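Local coordinates for protein ubiquitin-conjugating enzyme E2-21 kDa (Pichia angusta, PDB 5NL8) that probably carries ubiquitin as a thioester on a cysteine and attaches it to other proteins, an activity needed for peroxisome biogenesis, at residues A[18-21]-A[25-28]; A[34-39]-A[44-49]; A[49-54]-A[60-65]. All blocks are in the same frame, centred on the assembly; numbering follows the deposited sequence.

Contact 1. Residues A[18-21]-A[25-28]; sequences KKEL and RSPI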
loop_
_atom_site.group_PDB
_atom_site.type_symbol
_atom_site.label_atom_id
_atom_site.label_comp_id
_atom_site.label_asym_id
_atom_site.label_seq_id
_atom_site.Cartn_x
_atom_site.Cartn_y
_atom_site.Cartn_z
ATOM N N LYS A 18 -7.479 8.736 12.171
ATOM C CA LYS A 18 -6.579 9.569 12.974
ATOM C C LYS A 18 -6.697 9.295 14.469
ATOM O O LYS A 18 -5.692 9.265 15.182
ATOM C CB LYS A 18 -6.843 11.057 12.725
ATOM C CG LYS A 18 -6.384 11.577 11.381
ATOM C CD LYS A 18 -6.632 13.078 11.275
ATOM C CE LYS A 18 -5.688 13.866 12.172
ATOM N NZ LYS A 18 -5.883 15.338 12.034
ATOM N N LYS A 19 -7.928 9.118 14.941
ATOM C CA LYS A 19 -8.178 8.843 16.353
ATOM C C LYS A 19 -7.511 7.542 16.783
ATOM O O LYS A 19 -6.838 7.485 17.814
ATOM C CB LYS A 19 -9.685 8.785 16.625
ATOM C CG LYS A 19 -10.105 7.811 17.724
ATOM C CD LYS A 19 -9.766 8.323 19.119
ATOM C CE LYS A 19 -10.286 7.372 20.190
ATOM N NZ LYS A 19 -9.244 7.036 21.201
ATOM N N GLU A 20 -7.702 6.501 15.981
ATOM C CA GLU A 20 -7.144 5.192 16.277
ATOM C C GLU A 20 -5.624 5.211 16.194
ATOM O O GLU A 20 -4.949 4.481 16.917
ATOM C CB GLU A 20 -7.712 4.143 15.319
ATOM C CG GLU A 20 -9.232 4.063 15.322
ATOM C CD GLU A 20 -9.782 3.387 16.565
ATOM O OE1 GLU A 20 -9.251 2.323 16.951
ATOM O OE2 GLU A 20 -10.745 3.920 17.158
ATOM N N LEU A 21 -5.087 6.055 15.320
ATOM C CA LEU A 21 -3.641 6.101 15.112
ATOM C C LEU A 21 -2.853 6.738 16.265
ATOM O O LEU A 21 -1.823 6.213 16.672
ATOM C CB LEU A 21 -3.322 6.839 13.811
ATOM C CG LEU A 21 -3.406 6.006 12.530
ATOM C CD1 LEU A 21 -3.134 6.876 11.313
ATOM C CD2 LEU A 21 -2.440 4.827 12.581
ATOM N N ARG A 25 -2.261 1.416 21.924
ATOM C CA ARG A 25 -2.937 0.164 21.545
ATOM C C ARG A 25 -4.415 0.287 21.240
ATOM O O ARG A 25 -5.243 -0.074 22.044
ATOM C CB ARG A 25 -2.732 -0.916 22.625
ATOM C CG ARG A 25 -2.839 -2.353 22.066
ATOM C CD ARG A 25 -3.107 -3.369 23.148
ATOM N NE ARG A 25 -3.821 -2.756 24.258
ATOM C CZ ARG A 25 -5.111 -2.933 24.516
ATOM N NH1 ARG A 25 -5.862 -3.709 23.744
ATOM N NH2 ARG A 25 -5.648 -2.324 25.560
ATOM N N SER A 26 -4.722 0.839 20.068
ATOM C CA SER A 26 -5.981 0.515 19.399
ATOM C C SER A 26 -5.686 -0.637 18.454
ATOM O O SER A 26 -4.548 -0.785 18.023
ATOM C CB SER A 26 -6.557 1.697 18.622
ATOM O OG SER A 26 -5.570 2.221 17.750
ATOM N N PRO A 27 -6.695 -1.462 18.135
ATOM C CA PRO A 27 -6.387 -2.632 17.301
ATOM C C PRO A 27 -5.734 -2.283 15.956
ATOM O O PRO A 27 -4.976 -3.099 15.419
ATOM C CB PRO A 27 -7.758 -3.275 17.092
ATOM C CG PRO A 27 -8.557 -2.839 18.273
ATOM C CD PRO A 27 -8.112 -1.432 18.542
ATOM N N ILE A 28 -5.998 -1.079 15.449
ATOM C CA ILE A 28 -5.532 -0.664 14.125
ATOM C C ILE A 28 -4.016 -0.817 13.919
ATOM O O ILE A 28 -3.554 -0.970 12.788
ATOM C CB ILE A 28 -5.924 0.811 13.828
ATOM C CG1 ILE A 28 -5.903 1.074 12.319
ATOM C CG2 ILE A 28 -5.005 1.788 14.563
ATOM C CD1 ILE A 28 -6.349 2.462 11.924
#
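E20 and S26 are the residues whose backbones come nearest, with CA atoms 5.7 Å apart, as the chain leaves the last turn of helix 6-21 and doubles back beside it in a loop. This is the C-terminal end of the N-terminal helix of the ubiquitin-conjugating (UBC) fold, ahead of the first sheet strand. The carbonyl of E20 lies at the helix end, where regular helical partners run out, and the hydroxyl of S26 donates to it, OG to E20 O. The modelled separation of 2.5 Å is very short, so its exact value is doubtful. Serine suits the spot because its hydroxyl sits one bond beyond CB, and chi1 of 52° tucks OG between its own N and carbonyl carbon, facing the helix end.

E20 reaches back over the same residue. Its chain bends at chi2 (-74°), laying OE1 3.2 Å from S26 CB, a contact with carbon; the same oxygen lies 4.2 Å from P27 CD. I28 is the buried apolar partner. Its branched CB carries CG2 against the aliphatic base of E20, 3.7 Å from E20 CB, while CD1 comes within 4.0 Å of that same atom. L21 adds a looser apolar touch, its CD2 methyl standing 4.4 Å from I28 CG2.

Contact 2. Residues A[34-39]-A[44-49]; sequences VDLHPL and FRWSAV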
loop_
_atom_site.group_PDB
_atom_site.type_symbol
_atom_site.label_atom_id
_atom_site.label_comp_id
_atom_site.label_asym_id
_atom_site.label_seq_id
_atom_site.Cartn_x
_atom_site.Cartn_y
_atom_site.Cartn_z
ATOM N N VAL A 34 -0.047 2.632 9.016
ATOM C CA VAL A 34 0.919 3.446 9.741
ATOM C C VAL A 34 0.579 4.931 9.654
ATOM O O VAL A 34 0.683 5.650 10.648
ATOM C CB VAL A 34 2.347 3.215 9.224
ATOM C CG1 VAL A 34 3.336 4.117 9.956
ATOM C CG2 VAL A 34 2.733 1.753 9.393
ATOM N N ASP A 35 0.166 5.394 8.478
ATOM C CA ASP A 35 -0.203 6.805 8.344
ATOM C C ASP A 35 -1.231 7.035 7.236
ATOM O O ASP A 35 -1.408 6.190 6.356
ATOM C CB ASP A 35 1.047 7.656 8.090
ATOM C CG ASP A 35 0.824 9.133 8.389
ATOM O OD1 ASP A 35 -0.191 9.466 9.039
ATOM O OD2 ASP A 35 1.668 9.958 7.978
ATOM N N LEU A 36 -1.904 8.183 7.296
ATOM C CA LEU A 36 -2.906 8.572 6.306
ATOM C C LEU A 36 -3.169 10.078 6.359
ATOM O O LEU A 36 -3.381 10.629 7.436
ATOM C CB LEU A 36 -4.214 7.809 6.536
ATOM C CG LEU A 36 -5.425 8.216 5.689
ATOM C CD1 LEU A 36 -5.236 7.806 4.232
ATOM C CD2 LEU A 36 -6.707 7.618 6.248
ATOM N N HIS A 37 -3.158 10.743 5.204
ATOM C CA HIS A 37 -3.484 12.172 5.150
ATOM C C HIS A 37 -3.738 12.634 3.718
ATOM O O HIS A 37 -3.284 11.997 2.774
ATOM C CB HIS A 37 -2.366 13.014 5.787
ATOM C CG HIS A 37 -1.034 12.858 5.128
ATOM N ND1 HIS A 37 -0.636 13.633 4.057
ATOM C CD2 HIS A 37 -0.003 12.023 5.392
ATOM C CE1 HIS A 37 0.579 13.277 3.690
ATOM N NE2 HIS A 37 0.991 12.301 4.481
ATOM N N PRO A 38 -4.482 13.742 3.551
ATOM C CA PRO A 38 -4.726 14.267 2.203
ATOM C C PRO A 38 -3.437 14.501 1.424
ATOM O O PRO A 38 -2.437 14.938 1.997
ATOM C CB PRO A 38 -5.449 15.591 2.471
ATOM C CG PRO A 38 -6.143 15.371 3.770
ATOM C CD PRO A 38 -5.218 14.501 4.579
ATOM N N LEU A 39 -3.465 14.194 0.131
ATOM C CA LEU A 39 -2.295 14.367 -0.716
ATOM C C LEU A 39 -1.902 15.838 -0.798
ATOM O O LEU A 39 -0.729 16.185 -0.651
ATOM C CB LEU A 39 -2.556 13.812 -2.116
ATOM C CG LEU A 39 -1.308 13.591 -2.973
ATOM C CD1 LEU A 39 -0.555 12.348 -2.522
ATOM C CD2 LEU A 39 -1.671 13.508 -4.448
ATOM N N PHE A 44 -10.205 14.166 -1.922
ATOM C CA PHE A 44 -10.393 13.188 -2.988
ATOM C C PHE A 44 -9.086 12.576 -3.481
ATOM O O PHE A 44 -9.087 11.742 -4.386
ATOM C CB PHE A 44 -11.141 13.828 -4.157
ATOM C CG PHE A 44 -12.592 14.072 -3.873
ATOM C CD1 PHE A 44 -13.006 15.251 -3.279
ATOM C CD2 PHE A 44 -13.541 13.113 -4.180
ATOM C CE1 PHE A 44 -14.342 15.473 -3.007
ATOM C CE2 PHE A 44 -14.879 13.328 -3.913
ATOM C CZ PHE A 44 -15.280 14.510 -3.326
ATOM N N ARG A 45 -7.974 12.992 -2.886
ATOM C CA ARG A 45 -6.691 12.347 -3.135
ATOM C C ARG A 45 -5.915 12.216 -1.829
ATOM O O ARG A 45 -5.742 13.191 -1.096
ATOM C CB ARG A 45 -5.884 13.119 -4.183
ATOM C CG ARG A 45 -6.422 12.956 -5.603
ATOM C CD ARG A 45 -5.642 13.773 -6.613
ATOM N NE ARG A 45 -4.369 13.152 -6.969
ATOM C CZ ARG A 45 -3.380 13.781 -7.597
ATOM N NH1 ARG A 45 -3.508 15.057 -7.934
ATOM N NH2 ARG A 45 -2.257 13.135 -7.882
ATOM N N TRP A 46 -5.454 10.997 -1.554
ATOM C CA TRP A 46 -4.853 10.636 -0.274
ATOM C C TRP A 46 -3.472 10.004 -0.389
ATOM O O TRP A 46 -3.170 9.302 -1.349
ATOM C CB TRP A 46 -5.766 9.662 0.473
ATOM C CG TRP A 46 -7.094 10.235 0.768
ATOM C CD1 TRP A 46 -8.178 10.266 -0.061
ATOM C CD2 TRP A 46 -7.492 10.889 1.974
ATOM N NE1 TRP A 46 -9.228 10.897 0.559
ATOM C CE2 TRP A 46 -8.833 11.286 1.813
ATOM C CE3 TRP A 46 -6.841 11.173 3.179
ATOM C CZ2 TRP A 46 -9.538 11.954 2.809
ATOM C CZ3 TRP A 46 -7.543 11.839 4.166
ATOM C CH2 TRP A 46 -8.877 12.222 3.975
ATOM N N SER A 47 -2.654 10.249 0.625
ATOM C CA SER A 47 -1.377 9.582 0.805
ATOM C C SER A 47 -1.435 8.705 2.053
ATOM O O SER A 47 -1.895 9.151 3.108
ATOM C CB SER A 47 -0.248 10.605 0.926
ATOM O OG SER A 47 0.969 9.977 1.279
ATOM N N ALA A 48 -0.981 7.459 1.935
ATOM C CA ALA A 48 -0.971 6.559 3.086
ATOM C C ALA A 48 0.373 5.866 3.251
ATOM O O ALA A 48 1.179 5.822 2.323
ATOM C CB ALA A 48 -2.083 5.522 2.965
ATOM N N VAL A 49 0.611 5.337 4.446
ATOM C CA VAL A 49 1.802 4.539 4.715
ATOM C C VAL A 49 1.397 3.250 5.417
ATOM O O VAL A 49 0.716 3.298 6.449
ATOM C CB VAL A 49 2.827 5.299 5.586
ATOM C CG1 VAL A 49 3.991 4.388 5.955
ATOM C CG2 VAL A 49 3.329 6.547 4.870
HETATM O O HOH W 1 1.514 9.491 4.574
#
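D35 faces V49, and H37 faces S47, as hydrogen-bonded pairs in the antiparallel hairpin of strands 33-38 and 45-51. A classic beta bulge interrupts its start: V34 and D35 both face V49, whose O takes both N-H groups, at 2.8 Å from V34 N and 3.0 Å from D35 N.

The tight part gathers L36, A48, P38 and W46; L36 packs on V17 and W46 meets Y14 edge-to-face, both of helix 6-21. Proline suits position 38, since its compact ring, without an N-H, lies alongside the indole, P38 CD being 3.6 Å from W46 CZ3. L36 CD1 comes in obliquely, 3.9 Å from W46 CE3 and 4.1 Å from CB of the small A48.

The face of D35, H37, S47 and V49 is more mixed, and looser toward the partly exposed D35 and H37. H37, with chi1 at 60°, folds its imidazole over S47 CB, 4.2 Å from the ring centroid. H37 ND1 donates to P38 O, which helps to fix the ring's rotation. A water is held by weak, long bonds to D35 OD2 and S47 OG. R45 salt-bridges E66, and L39 CD2 rests over one face of its guanidinium, 3.5 Å from R45 NH2.

Contact 3. Residues A[49-54]-A[60-65]; sequences VIRGPD and DALWKL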
loop_
_atom_site.group_PDB
_atom_site.type_symbol
_atom_site.label_atom_id
_atom_site.label_comp_id
_atom_site.label_asym_id
_atom_site.label_seq_id
_atom_site.Cartn_x
_atom_site.Cartn_y
_atom_site.Cartn_z
ATOM N N VAL A 49 0.611 5.337 4.446
ATOM C CA VAL A 49 1.802 4.539 4.715
ATOM C C VAL A 49 1.397 3.250 5.417
ATOM O O VAL A 49 0.716 3.298 6.449
ATOM C CB VAL A 49 2.827 5.299 5.586
ATOM C CG1 VAL A 49 3.991 4.388 5.955
ATOM C CG2 VAL A 49 3.329 6.547 4.870
ATOM N N ILE A 50 1.804 2.110 4.853
ATOM C CA ILE A 50 1.478 0.804 5.434
ATOM C C ILE A 50 2.708 -0.065 5.693
ATOM O O ILE A 50 3.733 0.068 5.021
ATOM C CB ILE A 50 0.505 -0.007 4.539
ATOM C CG1 ILE A 50 1.141 -0.319 3.180
ATOM C CG2 ILE A 50 -0.814 0.724 4.375
ATOM C CD1 ILE A 50 0.323 -1.266 2.315
ATOM N N ARG A 51 2.586 -0.961 6.670
ATOM C CA ARG A 51 3.651 -1.895 7.019
ATOM C C ARG A 51 3.347 -3.289 6.475
ATOM O O ARG A 51 2.204 -3.742 6.517
ATOM C CB ARG A 51 3.841 -1.949 8.542
ATOM C CG ARG A 51 4.850 -2.986 9.025
ATOM C CD ARG A 51 5.019 -2.962 10.550
ATOM N NE ARG A 51 5.679 -1.745 11.025
ATOM C CZ ARG A 51 5.075 -0.777 11.711
ATOM N NH1 ARG A 51 3.790 -0.877 12.016
ATOM N NH2 ARG A 51 5.761 0.291 12.101
ATOM N N GLY A 52 4.370 -3.959 5.953
ATOM C CA GLY A 52 4.227 -5.331 5.498
ATOM C C GLY A 52 3.817 -6.253 6.630
ATOM O O GLY A 52 4.395 -6.207 7.716
ATOM N N PRO A 53 2.810 -7.099 6.380
ATOM C CA PRO A 53 2.212 -7.961 7.405
ATOM C C PRO A 53 3.166 -9.028 7.926
ATOM O O PRO A 53 4.075 -9.458 7.214
ATOM C CB PRO A 53 1.029 -8.602 6.676
ATOM C CG PRO A 53 1.418 -8.575 5.240
ATOM C CD PRO A 53 2.198 -7.309 5.057
ATOM N N ASP A 54 2.940 -9.452 9.164
ATOM C CA ASP A 54 3.810 -10.416 9.819
ATOM C C ASP A 54 3.826 -11.761 9.111
ATOM O O ASP A 54 2.808 -12.205 8.576
ATOM C CB ASP A 54 3.384 -10.606 11.274
ATOM C CG ASP A 54 3.767 -9.433 12.147
ATOM O OD1 ASP A 54 4.922 -8.971 12.039
ATOM O OD2 ASP A 54 2.917 -8.971 12.936
ATOM N N ASP A 60 8.039 -6.117 8.321
ATOM C CA ASP A 60 8.972 -5.131 8.873
ATOM C C ASP A 60 9.587 -4.215 7.814
ATOM O O ASP A 60 10.799 -4.000 7.790
ATOM C CB ASP A 60 10.084 -5.831 9.657
ATOM C CG ASP A 60 9.592 -6.419 10.964
ATOM O OD1 ASP A 60 8.699 -5.810 11.593
ATOM O OD2 ASP A 60 10.098 -7.490 11.364
ATOM N N ALA A 61 8.741 -3.679 6.941
ATOM C CA ALA A 61 9.161 -2.676 5.972
ATOM C C ALA A 61 7.953 -1.838 5.599
ATOM O O ALA A 61 6.824 -2.327 5.637
ATOM C CB ALA A 61 9.777 -3.326 4.743
ATOM N N LEU A 62 8.183 -0.577 5.249
ATOM C CA LEU A 62 7.084 0.348 4.978
ATOM C C LEU A 62 6.943 0.679 3.492
ATOM O O LEU A 62 7.935 0.773 2.768
ATOM C CB LEU A 62 7.277 1.640 5.774
ATOM C CG LEU A 62 7.468 1.510 7.288
ATOM C CD1 LEU A 62 7.787 2.864 7.903
ATOM C CD2 LEU A 62 6.237 0.907 7.938
ATOM N N TRP A 63 5.701 0.858 3.052
ATOM C CA TRP A 63 5.415 1.314 1.695
ATOM C C TRP A 63 4.437 2.485 1.688
ATOM O O TRP A 63 3.578 2.606 2.566
ATOM C CB TRP A 63 4.850 0.178 0.843
ATOM C CG TRP A 63 5.891 -0.753 0.332
ATOM C CD1 TRP A 63 6.574 -0.651 -0.843
ATOM C CD2 TRP A 63 6.370 -1.933 0.982
ATOM N NE1 TRP A 63 7.451 -1.705 -0.970
ATOM C CE2 TRP A 63 7.348 -2.506 0.136
ATOM C CE3 TRP A 63 6.072 -2.569 2.190
ATOM C CZ2 TRP A 63 8.027 -3.678 0.465
ATOM C CZ3 TRP A 63 6.749 -3.736 2.517
ATOM C CH2 TRP A 63 7.715 -4.277 1.656
ATOM N N LYS A 64 4.577 3.339 0.679
ATOM C CA LYS A 64 3.707 4.493 0.512
ATOM C C LYS A 64 2.649 4.200 -0.545
ATOM O O LYS A 64 2.904 3.486 -1.518
ATOM C CB LYS A 64 4.520 5.731 0.123
ATOM C CG LYS A 64 4.086 7.023 0.798
ATOM C CD LYS A 64 5.302 7.826 1.252
ATOM C CE LYS A 64 4.911 9.112 1.971
ATOM N NZ LYS A 64 4.199 10.066 1.074
ATOM N N LEU A 65 1.465 4.761 -0.347
ATOM C CA LEU A 65 0.346 4.539 -1.246
ATOM C C LEU A 65 -0.284 5.862 -1.642
ATOM O O LEU A 65 -0.295 6.817 -0.859
ATOM C CB LEU A 65 -0.717 3.656 -0.590
ATOM C CG LEU A 65 -0.372 2.243 -0.127
ATOM C CD1 LEU A 65 -1.546 1.680 0.647
ATOM C CD2 LEU A 65 -0.045 1.353 -1.308
#
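I50 and W63 face each other as a hydrogen-bonded antiparallel pair, each backbone N-H donating a hydrogen bond to the other's O, with N and O 2.9 Å apart. Their side chains share one face of the sheet, which is packed against helices. There I50 meets L65 at about a right angle: both CD1 and CG2 of the isoleucine lie 3.9 Å from L65 CD1, so one leucine methyl is held against two branches. With chi1 at 63°, CG1 of I50 falls between its own N and carbonyl carbon, the torsion that brings CD1 to the leucine alongside CG2. I142 and V143 of helix 135-147 also touch I50, and a beta-branched residue fits both strand and core. Cutting I50 back to an alanine is likely to leave L65 CD1 without its two contacts and open a gap toward helix 135-147.

The W63 indole turns its edge to the backbone where the hairpin begins to part. G52 N lies near the ring plane, 4.2 Å from W63 CZ3, and still donates to A61 O in a nearly straight bond (170°). A beta carbon on residue 52 would come within 3.4 Å of CZ3, so the absence of a side chain suits this spot. W63 NE1 is satisfied by K107 O.

On the opposite face R51 and L62 run side by side, pointing the same way, with L62 CD2 3.8 Å from R51 CB and over one face of the guanidinium. R51 is an exposed residue, and its stem covers the leucine methyl. K64 crosses V49 obliquely, CG 4.2 Å from V49 CG2, and carries NZ on to S47 OG. Such a hairpin, helix-backed on one face and more polar on the other, forms the centre of the four-stranded antiparallel meander of the UBC fold.

The three contacts follow one another along the chain, from the end of helix 6-21 into the first three strands of the sheet. Contact 1 joins contact 2 through L21, whose CD2 packs 3.8 Å from V34 O, so the helix end rests on the first strand. Contacts 2 and 3 share V49 and strand 45-51, the middle strand of the three; A48 O and L65 N, 2.9 Å apart, are a probable hydrogen bond between them. Contact 1 does not touch contact 3, their nearest atoms being about 7 Å apart. All three lie away from C121, the predicted thioester cysteine, and together join helix 6-21 to the sheet and its strands to one another.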